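Local coordinates for protein cysteine protease-like VirA (Shigella flexneri, PDB 3EB8) that is a secreted virulence effector that promotes bacterial entry into epithelial cells and spread within and between them, its proposed tubulin-protease activity being disputed, at residues 83-89 and 117-123; 156-162 and 277-283; 222-228 and 298-302; 318-324 and 348-354. All coordinates share one frame; numbering follows the deposited sequence.

Contact 1 of 4, residues 83-89 and 117-123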
# COMPACT_ATOMS: atom_id res chain seq x y z
N PRO A 83 3.47 -12.56 1.48
CA PRO A 83 4.05 -11.26 1.14
C PRO A 83 2.99 -10.13 1.21
O PRO A 83 1.80 -10.41 1.20
CB PRO A 83 4.52 -11.44 -0.31
CG PRO A 83 4.24 -12.87 -0.66
CD PRO A 83 3.24 -13.41 0.30
N PRO A 84 3.45 -8.87 1.26
CA PRO A 84 2.56 -7.71 1.28
C PRO A 84 1.82 -7.58 -0.06
O PRO A 84 2.15 -6.70 -0.86
CB PRO A 84 3.53 -6.54 1.43
CG PRO A 84 4.81 -7.05 0.78
CD PRO A 84 4.87 -8.47 1.29
N LYS A 85 0.85 -8.45 -0.30
CA LYS A 85 0.04 -8.39 -1.52
C LYS A 85 -1.42 -8.39 -1.14
O LYS A 85 -1.77 -8.70 0.00
CB LYS A 85 0.35 -9.57 -2.44
CG LYS A 85 1.80 -9.63 -2.85
CD LYS A 85 2.08 -10.78 -3.78
CE LYS A 85 3.54 -10.77 -4.19
NZ LYS A 85 3.94 -12.03 -4.88
N GLN A 86 -2.27 -8.04 -2.08
CA GLN A 86 -3.70 -8.01 -1.84
C GLN A 86 -4.32 -9.36 -2.21
O GLN A 86 -4.38 -9.73 -3.37
CB GLN A 86 -4.36 -6.86 -2.61
CG GLN A 86 -3.74 -5.49 -2.33
CD GLN A 86 -4.39 -4.39 -3.15
OE1 GLN A 86 -4.35 -4.41 -4.39
NE2 GLN A 86 -5.03 -3.44 -2.48
N PHE A 87 -4.76 -10.10 -1.20
CA PHE A 87 -5.40 -11.38 -1.42
C PHE A 87 -6.89 -11.32 -1.14
O PHE A 87 -7.36 -10.53 -0.32
CB PHE A 87 -4.78 -12.47 -0.54
CG PHE A 87 -3.34 -12.75 -0.85
CD1 PHE A 87 -2.33 -12.09 -0.18
CD2 PHE A 87 -3.01 -13.69 -1.81
CE1 PHE A 87 -1.00 -12.35 -0.47
CE2 PHE A 87 -1.67 -13.96 -2.11
CZ PHE A 87 -0.67 -13.30 -1.44
N ASN A 88 -7.64 -12.17 -1.83
CA ASN A 88 -9.04 -12.31 -1.50
C ASN A 88 -9.20 -13.23 -0.29
O ASN A 88 -9.41 -14.43 -0.45
CB ASN A 88 -9.84 -12.81 -2.70
CG ASN A 88 -11.25 -12.30 -2.67
OD1 ASN A 88 -12.19 -13.04 -2.40
ND2 ASN A 88 -11.41 -11.00 -2.92
N LEU A 89 -9.10 -12.66 0.91
CA LEU A 89 -9.24 -13.44 2.13
C LEU A 89 -10.68 -13.45 2.64
O LEU A 89 -11.04 -14.26 3.49
CB LEU A 89 -8.28 -12.93 3.21
CG LEU A 89 -6.84 -12.78 2.77
CD1 LEU A 89 -6.01 -12.18 3.88
CD2 LEU A 89 -6.27 -14.11 2.33
N ILE A 117 3.90 -2.53 7.41
CA ILE A 117 4.53 -2.26 6.13
C ILE A 117 4.61 -3.54 5.28
O ILE A 117 4.35 -3.52 4.08
CB ILE A 117 5.93 -1.62 6.31
CG1 ILE A 117 5.81 -0.16 6.75
CG2 ILE A 117 6.74 -1.70 5.03
CD1 ILE A 117 7.17 0.52 7.00
N ASN A 118 4.92 -4.66 5.92
CA ASN A 118 5.17 -5.89 5.18
C ASN A 118 4.06 -6.96 5.17
O ASN A 118 4.28 -8.07 4.70
CB ASN A 118 6.50 -6.50 5.62
CG ASN A 118 7.68 -5.58 5.32
OD1 ASN A 118 8.43 -5.19 6.21
ND2 ASN A 118 7.82 -5.22 4.04
N CYS A 119 2.87 -6.64 5.69
CA CYS A 119 1.85 -7.68 5.78
C CYS A 119 0.90 -7.70 4.57
O CYS A 119 0.68 -6.66 3.94
CB CYS A 119 1.06 -7.60 7.10
SG CYS A 119 -0.22 -6.34 7.16
N CYS A 120 0.38 -8.87 4.23
CA CYS A 120 -0.59 -8.99 3.16
C CYS A 120 -1.88 -8.36 3.63
O CYS A 120 -2.02 -8.07 4.81
CB CYS A 120 -0.83 -10.46 2.80
SG CYS A 120 -1.67 -11.46 4.10
N THR A 121 -2.83 -8.14 2.73
CA THR A 121 -4.12 -7.57 3.11
C THR A 121 -5.24 -8.31 2.39
O THR A 121 -4.98 -9.09 1.48
CB THR A 121 -4.18 -6.08 2.75
OG1 THR A 121 -3.76 -5.92 1.39
CG2 THR A 121 -3.25 -5.26 3.66
N SER A 122 -6.49 -8.06 2.79
CA SER A 122 -7.65 -8.74 2.20
C SER A 122 -8.49 -7.79 1.34
O SER A 122 -8.89 -6.72 1.79
CB SER A 122 -8.53 -9.36 3.30
OG SER A 122 -9.68 -9.98 2.75
N ILE A 123 -8.75 -8.20 0.11
CA ILE A 123 -9.46 -7.37 -0.84
C ILE A 123 -10.93 -7.20 -0.44
O ILE A 123 -11.60 -8.18 -0.12
CB ILE A 123 -9.36 -7.96 -2.26
CG1 ILE A 123 -7.92 -7.93 -2.74
CG2 ILE A 123 -10.29 -7.25 -3.24
CD1 ILE A 123 -7.64 -8.89 -3.88

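Contact 2 of 4, residues 156-162 and 277-283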
# COMPACT_ATOMS: atom_id res chain seq x y z
N THR A 156 6.24 7.83 6.35
CA THR A 156 6.13 7.89 4.88
C THR A 156 7.41 7.38 4.19
O THR A 156 8.53 7.82 4.49
CB THR A 156 5.79 9.34 4.37
OG1 THR A 156 4.51 9.75 4.87
CG2 THR A 156 5.77 9.39 2.85
N LYS A 157 7.23 6.42 3.28
CA LYS A 157 8.32 5.96 2.43
C LYS A 157 7.84 5.74 1.03
O LYS A 157 6.75 5.23 0.81
CB LYS A 157 8.93 4.67 2.96
CG LYS A 157 9.75 4.87 4.22
CD LYS A 157 10.27 3.54 4.74
CE LYS A 157 11.17 3.76 5.95
NZ LYS A 157 11.26 2.51 6.76
N ILE A 158 8.66 6.11 0.06
CA ILE A 158 8.26 6.03 -1.33
C ILE A 158 9.32 5.30 -2.11
O ILE A 158 10.50 5.62 -2.02
CB ILE A 158 8.07 7.42 -1.93
CG1 ILE A 158 7.06 8.21 -1.10
CG2 ILE A 158 7.61 7.30 -3.40
CD1 ILE A 158 7.27 9.69 -1.16
N TYR A 159 8.88 4.31 -2.89
CA TYR A 159 9.80 3.48 -3.67
C TYR A 159 9.44 3.45 -5.15
O TYR A 159 8.27 3.37 -5.50
CB TYR A 159 9.78 2.05 -3.16
CG TYR A 159 10.06 1.91 -1.71
CD1 TYR A 159 9.02 1.91 -0.79
CD2 TYR A 159 11.36 1.79 -1.23
CE1 TYR A 159 9.27 1.78 0.57
CE2 TYR A 159 11.63 1.66 0.13
CZ TYR A 159 10.57 1.65 1.03
OH TYR A 159 10.81 1.54 2.38
N PHE A 160 10.44 3.53 -6.01
CA PHE A 160 10.24 3.08 -7.37
C PHE A 160 11.04 1.80 -7.57
O PHE A 160 12.24 1.78 -7.35
CB PHE A 160 10.66 4.13 -8.39
CG PHE A 160 10.52 3.66 -9.81
CD1 PHE A 160 9.37 3.89 -10.52
CD2 PHE A 160 11.54 2.96 -10.41
CE1 PHE A 160 9.25 3.44 -11.82
CE2 PHE A 160 11.41 2.51 -11.70
CZ PHE A 160 10.28 2.75 -12.40
N ASN A 161 10.36 0.74 -7.98
CA ASN A 161 11.01 -0.55 -8.17
C ASN A 161 11.94 -0.95 -7.03
O ASN A 161 13.10 -1.28 -7.25
CB ASN A 161 11.73 -0.62 -9.52
CG ASN A 161 10.95 -1.40 -10.56
OD1 ASN A 161 10.89 -2.63 -10.50
ND2 ASN A 161 10.32 -0.69 -11.51
N ASN A 162 11.44 -0.89 -5.81
CA ASN A 162 12.20 -1.32 -4.64
C ASN A 162 13.38 -0.43 -4.31
O ASN A 162 14.31 -0.85 -3.62
CB ASN A 162 12.67 -2.76 -4.81
CG ASN A 162 11.59 -3.76 -4.47
OD1 ASN A 162 10.99 -3.69 -3.39
ND2 ASN A 162 11.33 -4.69 -5.38
N HIS A 277 2.11 7.54 4.52
CA HIS A 277 1.92 6.66 3.35
C HIS A 277 3.12 5.76 3.05
O HIS A 277 4.27 6.19 3.14
CB HIS A 277 1.67 7.50 2.08
CG HIS A 277 0.35 8.20 2.06
ND1 HIS A 277 -0.71 7.75 1.32
CD2 HIS A 277 -0.06 9.33 2.68
CE1 HIS A 277 -1.74 8.57 1.49
NE2 HIS A 277 -1.37 9.54 2.31
N ILE A 278 2.85 4.52 2.68
CA ILE A 278 3.88 3.71 2.05
C ILE A 278 3.50 3.50 0.59
O ILE A 278 2.52 2.82 0.26
CB ILE A 278 4.13 2.35 2.75
CG1 ILE A 278 5.02 2.51 3.99
CG2 ILE A 278 4.90 1.41 1.83
CD1 ILE A 278 4.44 3.32 5.09
N ILE A 279 4.30 4.09 -0.29
CA ILE A 279 4.00 4.14 -1.71
C ILE A 279 5.03 3.39 -2.53
O ILE A 279 6.20 3.74 -2.54
CB ILE A 279 3.90 5.61 -2.17
CG1 ILE A 279 2.69 6.27 -1.50
CG2 ILE A 279 3.82 5.70 -3.70
CD1 ILE A 279 2.74 7.79 -1.48
N LYS A 280 4.60 2.34 -3.21
CA LYS A 280 5.48 1.61 -4.11
C LYS A 280 5.01 1.80 -5.55
O LYS A 280 3.84 1.60 -5.85
CB LYS A 280 5.53 0.12 -3.74
CG LYS A 280 6.22 -0.14 -2.41
CD LYS A 280 7.17 -1.33 -2.50
CE LYS A 280 8.21 -1.29 -1.38
NZ LYS A 280 9.34 -2.26 -1.55
N ILE A 281 5.94 2.21 -6.42
CA ILE A 281 5.63 2.47 -7.81
C ILE A 281 6.58 1.66 -8.66
O ILE A 281 7.79 1.64 -8.40
CB ILE A 281 5.79 3.98 -8.18
CG1 ILE A 281 4.86 4.84 -7.33
CG2 ILE A 281 5.50 4.22 -9.65
CD1 ILE A 281 5.18 6.30 -7.31
N ASN A 282 6.01 0.99 -9.67
CA ASN A 282 6.77 0.22 -10.65
C ASN A 282 6.32 0.55 -12.07
O ASN A 282 5.16 0.88 -12.30
CB ASN A 282 6.62 -1.27 -10.38
CG ASN A 282 7.26 -1.68 -9.07
OD1 ASN A 282 8.48 -1.74 -8.97
ND2 ASN A 282 6.45 -1.96 -8.05
N ALA A 283 7.24 0.47 -13.02
CA ALA A 283 6.90 0.70 -14.41
C ALA A 283 6.27 -0.59 -14.91
O ALA A 283 6.56 -1.64 -14.37
CB ALA A 283 8.15 1.03 -15.19
O HOH W 1 8.79 0.14 -5.91

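Contact 3 of 4, residues 222-228 and 298-302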
# COMPACT_ATOMS: atom_id res chain seq x y z
N LEU A 222 12.32 9.29 -15.22
CA LEU A 222 11.10 9.51 -14.46
C LEU A 222 11.30 10.95 -14.04
O LEU A 222 12.38 11.49 -14.21
CB LEU A 222 11.04 8.62 -13.23
CG LEU A 222 11.33 7.12 -13.35
CD1 LEU A 222 11.53 6.51 -11.95
CD2 LEU A 222 10.21 6.44 -14.09
N PHE A 223 10.28 11.58 -13.49
CA PHE A 223 10.43 12.98 -13.03
C PHE A 223 10.17 13.94 -14.18
O PHE A 223 9.67 15.05 -13.97
CB PHE A 223 11.81 13.27 -12.42
CG PHE A 223 11.99 12.79 -10.99
CD1 PHE A 223 11.36 11.63 -10.54
CD2 PHE A 223 12.82 13.48 -10.12
CE1 PHE A 223 11.55 11.20 -9.24
CE2 PHE A 223 13.00 13.04 -8.80
CZ PHE A 223 12.37 11.90 -8.37
N GLN A 224 10.54 13.53 -15.38
CA GLN A 224 10.12 14.21 -16.59
C GLN A 224 8.94 13.48 -17.22
O GLN A 224 8.39 13.93 -18.22
CB GLN A 224 11.27 14.29 -17.60
CG GLN A 224 12.46 15.08 -17.11
CD GLN A 224 13.56 15.13 -18.15
OE1 GLN A 224 14.53 14.36 -18.08
NE2 GLN A 224 13.39 16.00 -19.14
N ASP A 225 8.56 12.35 -16.66
CA ASP A 225 7.43 11.62 -17.21
C ASP A 225 6.15 12.05 -16.47
O ASP A 225 5.97 11.73 -15.30
CB ASP A 225 7.67 10.11 -17.12
CG ASP A 225 6.55 9.31 -17.71
OD1 ASP A 225 5.51 9.90 -18.09
OD2 ASP A 225 6.70 8.08 -17.78
N PRO A 226 5.25 12.76 -17.17
CA PRO A 226 4.03 13.25 -16.52
C PRO A 226 3.20 12.11 -15.97
O PRO A 226 2.49 12.28 -14.99
CB PRO A 226 3.29 13.97 -17.65
CG PRO A 226 4.31 14.21 -18.71
CD PRO A 226 5.26 13.06 -18.61
N ALA A 227 3.29 10.94 -16.58
CA ALA A 227 2.52 9.83 -16.06
C ALA A 227 3.09 9.42 -14.71
O ALA A 227 2.35 9.05 -13.81
CB ALA A 227 2.54 8.65 -17.03
N PHE A 228 4.40 9.51 -14.56
CA PHE A 228 5.03 9.23 -13.29
C PHE A 228 4.65 10.27 -12.22
O PHE A 228 4.31 9.93 -11.09
CB PHE A 228 6.55 9.12 -13.40
CG PHE A 228 7.21 8.91 -12.07
CD1 PHE A 228 7.22 7.65 -11.48
CD2 PHE A 228 7.72 9.99 -11.36
CE1 PHE A 228 7.78 7.46 -10.22
CE2 PHE A 228 8.29 9.81 -10.10
CZ PHE A 228 8.32 8.54 -9.52
N ARG A 298 5.25 4.37 -21.67
CA ARG A 298 5.59 3.83 -20.34
C ARG A 298 4.58 4.09 -19.21
O ARG A 298 4.32 5.24 -18.86
CB ARG A 298 6.97 4.29 -19.88
CG ARG A 298 7.33 3.74 -18.50
CD ARG A 298 8.76 4.04 -18.13
NE ARG A 298 9.06 5.46 -18.30
CZ ARG A 298 10.17 6.05 -17.88
NH1 ARG A 298 11.09 5.34 -17.24
NH2 ARG A 298 10.35 7.35 -18.08
N ALA A 299 4.05 3.01 -18.63
CA ALA A 299 2.97 3.05 -17.62
C ALA A 299 3.44 2.64 -16.21
O ALA A 299 4.51 2.06 -16.06
CB ALA A 299 1.79 2.19 -18.06
N TYR A 300 2.62 2.92 -15.20
CA TYR A 300 3.02 2.70 -13.80
C TYR A 300 2.01 1.91 -12.98
O TYR A 300 0.80 2.11 -13.09
CB TYR A 300 3.39 4.03 -13.12
CG TYR A 300 4.53 4.73 -13.82
CD1 TYR A 300 4.29 5.77 -14.73
CD2 TYR A 300 5.85 4.33 -13.60
CE1 TYR A 300 5.34 6.39 -15.40
CE2 TYR A 300 6.90 4.94 -14.26
CZ TYR A 300 6.64 5.97 -15.15
OH TYR A 300 7.68 6.58 -15.81
N GLU A 301 2.52 1.01 -12.17
CA GLU A 301 1.70 0.36 -11.15
C GLU A 301 1.97 1.07 -9.83
O GLU A 301 3.13 1.22 -9.42
CB GLU A 301 2.03 -1.13 -11.06
CG GLU A 301 1.96 -1.82 -12.41
CD GLU A 301 2.62 -3.20 -12.45
OE1 GLU A 301 2.19 -4.03 -13.29
OE2 GLU A 301 3.56 -3.46 -11.66
N VAL A 302 0.91 1.52 -9.18
CA VAL A 302 1.04 2.16 -7.88
C VAL A 302 0.42 1.29 -6.79
O VAL A 302 -0.67 0.72 -6.97
CB VAL A 302 0.34 3.52 -7.88
CG1 VAL A 302 0.42 4.18 -6.51
CG2 VAL A 302 0.92 4.40 -8.97

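Contact 4 of 4, residues 318-324 and 348-354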
# COMPACT_ATOMS: atom_id res chain seq x y z
N ILE A 318 -2.36 -0.69 14.01
CA ILE A 318 -2.53 0.01 12.75
C ILE A 318 -3.57 -0.68 11.88
O ILE A 318 -3.67 -1.90 11.85
CB ILE A 318 -1.20 0.08 11.96
CG1 ILE A 318 -0.25 1.12 12.56
CG2 ILE A 318 -1.47 0.42 10.50
CD1 ILE A 318 1.21 0.94 12.14
N ASN A 319 -4.37 0.11 11.17
CA ASN A 319 -5.24 -0.41 10.13
C ASN A 319 -4.62 -0.08 8.79
O ASN A 319 -4.71 1.06 8.32
CB ASN A 319 -6.64 0.19 10.27
CG ASN A 319 -7.57 -0.20 9.11
OD1 ASN A 319 -7.38 -1.22 8.45
ND2 ASN A 319 -8.59 0.63 8.88
N LYS A 320 -3.96 -1.06 8.19
CA LYS A 320 -3.41 -0.87 6.86
C LYS A 320 -4.51 -0.87 5.80
O LYS A 320 -5.25 -1.84 5.65
CB LYS A 320 -2.38 -1.94 6.56
CG LYS A 320 -1.68 -1.78 5.22
CD LYS A 320 -0.72 -2.92 5.06
CE LYS A 320 0.01 -2.89 3.75
NZ LYS A 320 1.15 -3.88 3.83
N ILE A 321 -4.63 0.23 5.09
CA ILE A 321 -5.56 0.31 3.98
C ILE A 321 -4.71 0.54 2.76
O ILE A 321 -4.06 1.57 2.66
CB ILE A 321 -6.53 1.48 4.14
CG1 ILE A 321 -7.30 1.37 5.44
CG2 ILE A 321 -7.47 1.56 2.97
CD1 ILE A 321 -8.26 2.49 5.66
N GLU A 322 -4.69 -0.43 1.85
CA GLU A 322 -3.89 -0.31 0.66
C GLU A 322 -4.75 -0.18 -0.60
O GLU A 322 -5.74 -0.91 -0.77
CB GLU A 322 -2.97 -1.52 0.53
CG GLU A 322 -2.33 -1.69 -0.83
CD GLU A 322 -1.39 -2.88 -0.85
OE1 GLU A 322 -1.38 -3.64 0.14
OE2 GLU A 322 -0.64 -3.06 -1.83
N THR A 323 -4.38 0.76 -1.47
CA THR A 323 -4.99 0.87 -2.78
C THR A 323 -3.93 0.72 -3.85
O THR A 323 -2.89 1.36 -3.80
CB THR A 323 -5.63 2.23 -2.98
OG1 THR A 323 -6.36 2.59 -1.81
CG2 THR A 323 -6.55 2.21 -4.21
N SER A 324 -4.22 -0.14 -4.82
CA SER A 324 -3.35 -0.36 -5.96
C SER A 324 -4.10 -0.08 -7.27
O SER A 324 -5.31 -0.34 -7.38
CB SER A 324 -2.87 -1.79 -5.98
OG SER A 324 -3.97 -2.64 -6.22
N GLN A 348 -7.96 -1.21 -6.68
CA GLN A 348 -8.25 -2.29 -5.75
C GLN A 348 -7.87 -1.91 -4.33
O GLN A 348 -6.77 -1.41 -4.06
CB GLN A 348 -7.53 -3.56 -6.16
CG GLN A 348 -7.96 -4.76 -5.36
CD GLN A 348 -7.26 -6.00 -5.83
OE1 GLN A 348 -6.08 -6.21 -5.51
NE2 GLN A 348 -7.96 -6.83 -6.61
N VAL A 349 -8.80 -2.15 -3.43
CA VAL A 349 -8.67 -1.72 -2.05
C VAL A 349 -8.64 -2.94 -1.15
O VAL A 349 -9.41 -3.89 -1.35
CB VAL A 349 -9.83 -0.77 -1.67
CG1 VAL A 349 -9.85 -0.49 -0.17
CG2 VAL A 349 -9.70 0.53 -2.45
N SER A 350 -7.72 -2.93 -0.19
CA SER A 350 -7.55 -4.05 0.73
C SER A 350 -7.26 -3.54 2.13
O SER A 350 -6.77 -2.44 2.29
CB SER A 350 -6.42 -4.94 0.26
OG SER A 350 -5.21 -4.21 0.24
N PHE A 351 -7.56 -4.36 3.14
CA PHE A 351 -7.41 -3.98 4.55
C PHE A 351 -6.62 -5.00 5.35
O PHE A 351 -6.66 -6.19 5.07
CB PHE A 351 -8.78 -3.88 5.22
CG PHE A 351 -9.48 -2.59 5.00
CD1 PHE A 351 -9.89 -2.22 3.72
CD2 PHE A 351 -9.76 -1.75 6.06
CE1 PHE A 351 -10.55 -1.04 3.52
CE2 PHE A 351 -10.43 -0.56 5.87
CZ PHE A 351 -10.83 -0.20 4.59
N ALA A 352 -5.95 -4.54 6.39
CA ALA A 352 -5.48 -5.42 7.43
C ALA A 352 -5.39 -4.66 8.75
O ALA A 352 -5.17 -3.45 8.78
CB ALA A 352 -4.11 -6.05 7.06
N ILE A 353 -5.56 -5.40 9.84
CA ILE A 353 -5.28 -4.87 11.15
C ILE A 353 -3.98 -5.48 11.68
O ILE A 353 -3.76 -6.69 11.58
CB ILE A 353 -6.45 -5.10 12.12
CG1 ILE A 353 -7.62 -4.20 11.74
CG2 ILE A 353 -6.05 -4.76 13.55
CD1 ILE A 353 -8.87 -4.45 12.56
N ILE A 354 -3.12 -4.62 12.20
CA ILE A 354 -1.86 -5.02 12.79
C ILE A 354 -1.91 -4.64 14.27
O ILE A 354 -2.12 -3.47 14.61
CB ILE A 354 -0.66 -4.36 12.09
CG1 ILE A 354 -0.55 -4.85 10.63
CG2 ILE A 354 0.63 -4.64 12.83
CD1 ILE A 354 -1.48 -4.15 9.66

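Contact 1 of 4, residues 83-89 and 117-123
Gln86 and Phe87 run parallel to Thr121 and Ser122, joined by three backbone hydrogen bonds that pass from Thr121 N to Lys85 O, from Phe87 N to Thr121 O and from Ile123 N to Phe87 O, the last the shortest at 2.7 Å. The pairing is entered through Pro84, the centre of an inverse gamma turn, whose ring brings CD to 3.5 Å from Asn118 O.

The two faces of this short parallel pair differ in chemistry. On one, Gln86 and Thr121 lie alongside each other and point the same way, with Gln86 CG 3.7 Å from Thr121 OG1; the hydroxyl sits between the backbone N and the carbonyl carbon (chi1 50°). On the other, the Phe87 ring receives Cys120 CB at its edge, 3.7 Å from CD1, while Cys120 SG stands obliquely 5.5 Å from the ring centroid, a Cys sulfur-aromatic contact. Beyond the ring, Leu89 CB packs 3.6 Å from Ser122 CB, and Leu89 N makes a weak hydrogen bond to Ser122 OG, which is swung anti to its own nitrogen (chi1 178°). At the far end Ile123 reaches back along the neighbouring strand, its CD1 3.4 Å from Gln86 O, and Asn88 crosses it nearly at a right angle.

Phe87 and Leu89 continue onto Phe36, whereas the polar ends of Gln86 and Thr121 are hydrogen-bonded to Ser324 and Ser350. The chemistry thus implies apolar packing toward strand 35-41 of the antiparallel sheet, and buried polar groups satisfied by strands 315-327 and 348-356 of the mixed sheet to which the pair itself belongs.

Contact 2 of 4, residues 156-162 and 277-283
Thr156 opens the pairing with His277 by taking the hydrogen of His277 N on its side-chain OG1 at 3.3 Å; the same oxygen is also hydrogen-bonded to Asp147. From there five backbone bonds alternate between the segments: His277 O accepts from Lys157 N, Lys157 O from Ile279 N, Ile279 O from Tyr159 N, Tyr159 O from Ile281 N, and Ile281 O from Asn161 N. All are well formed; the one from Ile279 N is almost straight (175° at the hydrogen).

Ile281 O carries a second load. Besides Asn161 N at 2.8 Å it accepts a hydrogen from a water 3.1 Å away, and that water in turn accepts from Asn162 N, tying the turn after strand 157-160 back to its neighbour.

Strands 157-160 and 274-283 are parallel neighbours in a mixed sheet; residues 157-160 and 277-283 diverge by 9°. The chain between the segments is a little over half helical and includes residues 182-273, the region assigned to tubulin binding. The other edge of 274-283 bonds antiparallel to strand 300-312, through pairs such as Ile278 with Ser305.

Lys280 and Tyr159 share one face. A bend at chi2 (-136°) carries the lysine across the aromatic side chain, with CE 3.4 Å from Tyr159 CD1 and NZ over the ring, 4.3 Å from its centroid, in a cation-pi contact. NZ also makes a weak hydrogen bond to Asn162 OD1. On the opposite face the pairs are apolar: Ile158 lies alongside Ile279, and Phe160 crosses Ile281 at about a right angle before its CZ reaches Ala283 CB at 3.9 Å.

Contact 3 of 4, residues 222-228 and 298-302
Tyr300 drives its ring from the start of strand 300-312 into the loop and first helical turn of 222-228, where Asp225, Phe228, Leu222 and Ala227 receive it. Its CG stands anti to the carbonyl carbon (chi1 -60°), which aims the hydroxyl at the carboxylate: Tyr300 OH donates to Asp225 OD2 at 2.7 Å, meeting that oxygen from above the carboxylate plane. Asp225 comes from the opposite direction, extended with CG anti to the backbone N (chi1 -178°), and divides its two oxygens between tasks. OD1 accepts from Ala227 N at 2.9 Å, while OD2 also forms a long salt bridge with Arg298 NE, 3.6 Å away.

The arginine chain is extended as far as CD and then bent at chi3 (51°), which turns its guanidinium over the end of Leu222: Leu222 CD2 lies over one face, 3.5 Å from Arg298 NH1. Its NH2 has a further partner in Ser221. Leu222 CD2 also sits at the edge of the tyrosine ring, 3.6 Å from Tyr300 CE2.

Phe228 sets its edge on the tyrosine face, a T-shaped pair with the planes well short of perpendicular and the centroids 5.5 Å apart. Phe160 touches both rings and Leu222, so the cluster extends onto strand 157-160. The motif at its heart is an aspartate N-cap: Asp225 caps helix 226-234, within the region assigned to tubulin binding, and the capping side chain is itself bound to a tyrosine of the sheet.

Contact 4 of 4, residues 318-324 and 348-354
Ile318 and Ile354 begin a regular antiparallel pairing that runs through seven residue pairs to Ser324 and Gln348. Backbone hydrogen bonds come two by two at Ile318-Ile354, Lys320-Ala352, Glu322-Ser350 and Ser324-Gln348; seven are well formed, and the one from Lys320 N to Ala352 O is weak, short at 2.7 Å but bent. The CA atoms of the non-hydrogen-bonded pairs make CA-H...O contacts to carbonyls of the adjacent hydrogen-bonded pairs, as from Thr323 CA to Gln348 O at 3.2 Å.

Apolar packing dominates the face of Ile321 and Phe351. The two lie alongside each other, and Ile321 CG1 rests over the phenyl face in a CH-pi contact, 4.0 Å from the ring centroid. Thr323 and Val349 likewise run side by side.

Polar ends share the other face with Ile318, Ala352 and Ile354. Lys320, CG anti to the backbone N (chi1 -177°) and stretched throughout, takes NZ away to Ala116 O, while its CB packs 3.9 Å from Ile354 CD1. Glu322 OE2 is hydrogen-bonded to Ser303.

This is an inner antiparallel pair of a mixed sheet with a helix against each face, 245-265 at Ile321 and Phe351, 110-118 at the Ile318-Ile354 end, while strands 86-87 and 121-123 meet the polar end, consistent with a layered alpha/beta fold.

How the contacts relate
All four contacts reach one mixed sheet, in which neighbouring strands run, across the sheet, from 157-160 through 274-283, 300-312, 315-327 and 348-356 to 121-123 and 86-87; contact 3 does so through strand 300-312 and joins to it a helix of the region assigned to tubulin binding. Contacts 1 and 4 lie closest, centres about 8 Å apart, with Thr121 OG1 2.5 Å from Ser350 OG and Gln86 OE1 2.6 Å from Ser324 OG. Contacts 2 and 3 have centres about 12 Å apart, linked by Asn282 O and Glu301 N at 2.6 Å. Contact 3 meets contact 4 where Val302 O approaches Ser324 CB, though their centres are about 24 Å apart. Contact 1 touches contact 2 through Ile117 and Ile278.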